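Local coordinates for protein D-glucosaminate-6-phosphate ammonia lyase (Salmonella typhimurium, PDB 7LCE) that is a pyridoxal-phosphate-dependent protein of the aminotransferase (fold type I) superfamily, in the same sequence family as L-seryl-tRNA selenium transferases, at residues K20-I23 against L24-S28; V107-R110 against G111-V114; N113-Y116 against G117-T121. All coordinates share one frame; numbering follows the deposited sequence.

Contact 1 of 3, residues K20-I23 against L24-S28; sequences KMTI and LGVSS
L24 packs its branched end against the tip of M21. The CE methyl of M21 sits 3.7 Å from CG of L24 and just as close to its CD1. The two side chains run alongside each other and point the same way. I23 also lies next to L24, with CG1 near CG. L24 is buried. It also packs on V14 and N16 of strand 13-17 and on F44 of the second subunit.

The backbone of the same residues closes the turn. M21 O takes two bonds, from L24 N at 3.2 Å and from V26 N at 2.8 Å. The two donors come from opposite faces of the carbonyl plane. A third bond, from G25 N to T22 O, is long and weak. The bonds from V26 N and G25 N, with G25 at a positive phi of 98°, make a Schellman motif, which ends the short 3-10 turn in the loop between strand 13-17 and helix 31-41.

V26 follows the glycine and touches T22 with one methyl. Its CG1 is anti to the backbone N (chi1 -180°), which leaves CG2 to meet T22, 3.8 Å from T22 CA. V26 also packs on A212 and on K245 of the second subunit.

K20 runs past the carbonyl of V26. Its CA lies 3.2 Å from V26 O in a CA-H...O contact. The chain then bends at chi2, chi3 and chi4 and curls past the same oxygen. CE ends 3.7 Å from CB of S27. NZ goes on to bond N216 OD1 and the O atom of the modified lysine at position 213, which carries pyridoxal phosphate.

Contact 2 of 3, residues V107-R110 against G111-V114; sequences VMLR and GHNV
L109 lays its CD1 methyl over one face of the H112 imidazole. The methyl is 3.7 Å from the ring centroid and 18° off the ring normal, in a CH-pi contact shifted toward the CE1 and NE2 rim. The two side chains lie alongside and point the same way. M108 touches the backbone and CB of H112 with its CE methyl. Its chain bends at chi3 (-66°), and CE comes 3.4 Å from H112 O and 3.8 Å from H112 CB.

Two backbone bonds shape the turn that brings H112 beside L109. H112 N donates to L109 O at 3.0 Å, and N113 N donates to R110 O at 3.2 Å. These successive i to i+3 bonds make a 3-10 turn that begins where the strand stops.

Further out, R110 makes a salt bridge through NH2 to E133, bonds G135 O through NH1 and pairs through NE with E133 of the third subunit, while N113 ND2 bonds the other carboxylate oxygen of E133 in its own chain. The H112 side chain packs on V159 and C164, and its ring meets Y158 edge-to-face. Strand 105-109 runs between parallel strands 153-159 and 130-134 of the mixed sheet, and M108 touches both of them as well as I124 of helix 120-126.

Contact 3 of 3, residues N113-Y116 against G117-T121; sequences NVDY and GAPVT
N113 meets T121 through its amide. CG2 of T121 packs against the amide group, and the two side chains cross at about a right angle. V114 contributes its carbonyl: V120 N donates to V114 O at 3.2 Å, almost straight (173°).

D115 and P119 face each other as a non-hydrogen-bonded antiparallel pair, with bonds made by the residues before and after them. The CG of D115 is anti to the backbone N (chi1 -167°), which turns the carboxylate toward the bend. There OD1 takes G117 N at 2.9 Å in an Asx turn, while OD2 rests near CG of P119. D115 N bonds N138 OD1 of the third subunit.

Y116 N donates to A118 O at 3.3 Å. The same oxygen sits 3.1 Å above the plane of the Y116 ring, over its centre. CE2 of the ring packs on CB of V120, and OH bonds S74 OG.

G117 takes a positive phi at the bend, where a side chain would press on Y116 O. The chain reverses in a short turn with a single antiparallel bridge. It leads from strand 105-109 into helix 120-126, within the beta-alpha-beta crossover to parallel strand 130-134.

How the contacts relate
Contact 1 comes first along the chain, in the loop between strand 13-17 and helix 31-41. Contact 2 starts on strand 105-109, and contact 3 begins where it ends and continues into helix 120-126. Contacts 2 and 3 share N113 and V114, and their centres are about 10 Å apart. Together they form the link leaving the mixed sheet at that strand. The centre of contact 1 is about 17 Å from that of contact 3 and about 25 Å from that of contact 2; its nearest atoms are about 5 Å from contact 3, without touching. Contacts 1 and 3 touch the second subunit, and contacts 2 and 3 the third. All three lie at subunit interfaces.

Contact 1 of 3, residues K20-I23 against L24-S28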
# COMPACT_ATOMS: atom_id res chain seq x y z
N LYS A 20 29.74 -39.13 16.91
CA LYS A 20 28.44 -39.29 16.26
C LYS A 20 28.30 -38.21 15.19
O LYS A 20 27.72 -37.14 15.40
CB LYS A 20 27.32 -39.22 17.30
CG LYS A 20 27.62 -40.00 18.57
CD LYS A 20 27.28 -41.49 18.44
CE LYS A 20 25.81 -41.75 18.67
NZ LYS A 20 25.39 -41.38 20.05
N MET A 21 28.85 -38.51 14.02
CA MET A 21 28.94 -37.56 12.91
C MET A 21 27.84 -37.81 11.89
O MET A 21 27.62 -38.95 11.48
CB MET A 21 30.32 -37.67 12.25
CG MET A 21 31.45 -37.23 13.16
SD MET A 21 33.06 -37.22 12.36
CE MET A 21 32.69 -37.99 10.79
N THR A 22 27.18 -36.73 11.46
CA THR A 22 26.09 -36.87 10.50
C THR A 22 26.58 -37.36 9.14
O THR A 22 25.81 -37.99 8.40
CB THR A 22 25.35 -35.54 10.34
OG1 THR A 22 26.24 -34.56 9.78
CG2 THR A 22 24.84 -35.05 11.69
N ILE A 23 27.84 -37.11 8.79
CA ILE A 23 28.35 -37.54 7.49
C ILE A 23 28.63 -39.03 7.43
O ILE A 23 28.93 -39.56 6.35
CB ILE A 23 29.62 -36.78 7.08
CG1 ILE A 23 30.83 -37.31 7.84
CG2 ILE A 23 29.46 -35.30 7.33
CD1 ILE A 23 32.14 -36.69 7.41
N LEU A 24 28.56 -39.73 8.57
CA LEU A 24 28.80 -41.17 8.62
C LEU A 24 27.56 -41.96 9.01
O LEU A 24 27.66 -43.16 9.29
CB LEU A 24 29.94 -41.48 9.60
CG LEU A 24 31.32 -40.98 9.20
CD1 LEU A 24 32.38 -41.61 10.08
CD2 LEU A 24 31.58 -41.28 7.73
N GLY A 25 26.39 -41.32 9.04
CA GLY A 25 25.18 -41.97 9.48
C GLY A 25 24.79 -41.71 10.91
O GLY A 25 23.92 -42.42 11.43
N VAL A 26 25.43 -40.74 11.57
CA VAL A 26 25.12 -40.34 12.94
C VAL A 26 25.50 -41.43 13.93
O VAL A 26 26.43 -41.26 14.73
CB VAL A 26 23.65 -39.93 13.11
CG1 VAL A 26 23.39 -39.51 14.54
CG2 VAL A 26 23.29 -38.81 12.15
N SER A 27 24.80 -42.57 13.90
CA SER A 27 24.96 -43.56 14.95
C SER A 27 24.89 -44.98 14.39
O SER A 27 24.52 -45.20 13.23
CB SER A 27 23.88 -43.39 16.02
OG SER A 27 22.58 -43.56 15.47
N SER A 28 25.28 -45.93 15.24
CA SER A 28 25.20 -47.36 14.96
C SER A 28 24.22 -47.99 15.94
O SER A 28 24.50 -48.06 17.14
CB SER A 28 26.57 -48.02 15.07
OG SER A 28 26.49 -49.41 14.79

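Contact 2 of 3, residues V107-R110 against G111-V114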
# COMPACT_ATOMS: atom_id res chain seq x y z
N VAL A 107 11.45 -15.85 19.52
CA VAL A 107 12.49 -15.02 20.12
C VAL A 107 13.61 -15.92 20.61
O VAL A 107 13.39 -16.83 21.42
CB VAL A 107 11.92 -14.17 21.26
CG1 VAL A 107 13.05 -13.50 22.02
CG2 VAL A 107 10.96 -13.13 20.71
N MET A 108 14.83 -15.66 20.14
CA MET A 108 15.99 -16.44 20.53
C MET A 108 17.21 -15.54 20.57
O MET A 108 17.21 -14.43 20.02
CB MET A 108 16.22 -17.62 19.58
CG MET A 108 16.54 -17.20 18.16
SD MET A 108 16.80 -18.62 17.08
CE MET A 108 18.28 -19.33 17.78
N LEU A 109 18.26 -16.02 21.23
CA LEU A 109 19.51 -15.29 21.29
C LEU A 109 20.21 -15.32 19.94
O LEU A 109 20.23 -16.34 19.26
CB LEU A 109 20.43 -15.89 22.35
CG LEU A 109 19.97 -15.87 23.81
CD1 LEU A 109 21.04 -16.51 24.69
CD2 LEU A 109 19.67 -14.46 24.27
N ARG A 110 20.80 -14.18 19.56
CA ARG A 110 21.61 -14.14 18.34
C ARG A 110 22.79 -15.10 18.46
O ARG A 110 23.17 -15.74 17.47
CB ARG A 110 22.09 -12.72 18.06
CG ARG A 110 23.12 -12.63 16.95
CD ARG A 110 23.40 -11.19 16.55
NE ARG A 110 22.41 -10.69 15.60
CZ ARG A 110 21.40 -9.90 15.93
NH1 ARG A 110 21.22 -9.48 17.17
NH2 ARG A 110 20.55 -9.52 14.98
N GLY A 111 23.36 -15.23 19.65
CA GLY A 111 24.43 -16.19 19.87
C GLY A 111 24.00 -17.63 19.73
O GLY A 111 24.87 -18.51 19.69
N HIS A 112 22.70 -17.90 19.67
CA HIS A 112 22.19 -19.26 19.50
C HIS A 112 21.76 -19.57 18.07
O HIS A 112 21.40 -20.72 17.79
CB HIS A 112 21.02 -19.50 20.45
CG HIS A 112 21.42 -19.63 21.88
ND1 HIS A 112 20.54 -19.97 22.88
CD2 HIS A 112 22.63 -19.48 22.48
CE1 HIS A 112 21.18 -20.02 24.03
NE2 HIS A 112 22.44 -19.73 23.82
N ASN A 113 21.78 -18.59 17.17
CA ASN A 113 21.44 -18.85 15.78
C ASN A 113 22.60 -19.60 15.13
O ASN A 113 23.52 -18.98 14.58
CB ASN A 113 21.15 -17.55 15.04
CG ASN A 113 20.49 -17.78 13.69
OD1 ASN A 113 20.67 -18.82 13.07
ND2 ASN A 113 19.73 -16.79 13.23
N VAL A 114 22.55 -20.93 15.17
CA VAL A 114 23.69 -21.75 14.81
C VAL A 114 23.37 -22.60 13.59
O VAL A 114 22.21 -22.85 13.25
CB VAL A 114 24.13 -22.65 15.99
CG1 VAL A 114 24.65 -21.79 17.13
CG2 VAL A 114 22.97 -23.52 16.44

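Contact 3 of 3, residues N113-Y116 against G117-T121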
# COMPACT_ATOMS: atom_id res chain seq x y z
N ASN A 113 21.78 -18.59 17.17
CA ASN A 113 21.44 -18.85 15.78
C ASN A 113 22.60 -19.60 15.13
O ASN A 113 23.52 -18.98 14.58
CB ASN A 113 21.15 -17.55 15.04
CG ASN A 113 20.49 -17.78 13.69
OD1 ASN A 113 20.67 -18.82 13.07
ND2 ASN A 113 19.73 -16.79 13.23
N VAL A 114 22.55 -20.93 15.17
CA VAL A 114 23.69 -21.75 14.81
C VAL A 114 23.37 -22.60 13.59
O VAL A 114 22.21 -22.85 13.25
CB VAL A 114 24.13 -22.65 15.99
CG1 VAL A 114 24.65 -21.79 17.13
CG2 VAL A 114 22.97 -23.52 16.44
N ASP A 115 24.44 -23.05 12.93
CA ASP A 115 24.37 -23.93 11.77
C ASP A 115 24.94 -25.28 12.18
O ASP A 115 26.12 -25.38 12.53
CB ASP A 115 25.16 -23.34 10.60
CG ASP A 115 24.87 -24.03 9.28
OD1 ASP A 115 24.88 -25.28 9.23
OD2 ASP A 115 24.65 -23.33 8.27
N TYR A 116 24.10 -26.32 12.14
CA TYR A 116 24.50 -27.68 12.48
C TYR A 116 24.57 -28.57 11.25
O TYR A 116 24.32 -29.78 11.34
CB TYR A 116 23.54 -28.27 13.52
CG TYR A 116 22.08 -28.16 13.13
CD1 TYR A 116 21.50 -29.08 12.27
CD2 TYR A 116 21.29 -27.14 13.63
CE1 TYR A 116 20.17 -28.99 11.91
CE2 TYR A 116 19.95 -27.04 13.27
CZ TYR A 116 19.40 -27.97 12.41
OH TYR A 116 18.08 -27.89 12.05
N GLY A 117 24.92 -28.00 10.10
CA GLY A 117 24.82 -28.68 8.83
C GLY A 117 23.71 -28.05 8.00
O GLY A 117 23.82 -27.92 6.78
N ALA A 118 22.65 -27.66 8.69
CA ALA A 118 21.58 -26.82 8.17
C ALA A 118 21.24 -25.80 9.24
O ALA A 118 21.33 -26.09 10.44
CB ALA A 118 20.32 -27.64 7.81
N PRO A 119 20.87 -24.58 8.85
CA PRO A 119 20.57 -23.55 9.85
C PRO A 119 19.33 -23.90 10.65
O PRO A 119 18.33 -24.39 10.11
CB PRO A 119 20.35 -22.29 9.00
CG PRO A 119 21.04 -22.58 7.70
CD PRO A 119 20.82 -24.04 7.48
N VAL A 120 19.40 -23.65 11.96
CA VAL A 120 18.24 -23.83 12.83
C VAL A 120 17.09 -22.94 12.40
O VAL A 120 15.93 -23.21 12.73
CB VAL A 120 18.64 -23.58 14.30
CG1 VAL A 120 19.07 -22.13 14.49
CG2 VAL A 120 17.51 -23.96 15.25
N THR A 121 17.39 -21.87 11.65
CA THR A 121 16.34 -21.00 11.13
C THR A 121 15.44 -21.74 10.15
O THR A 121 14.23 -21.47 10.08
CB THR A 121 16.95 -19.78 10.44
OG1 THR A 121 17.44 -20.16 9.15
CG2 THR A 121 18.10 -19.23 11.26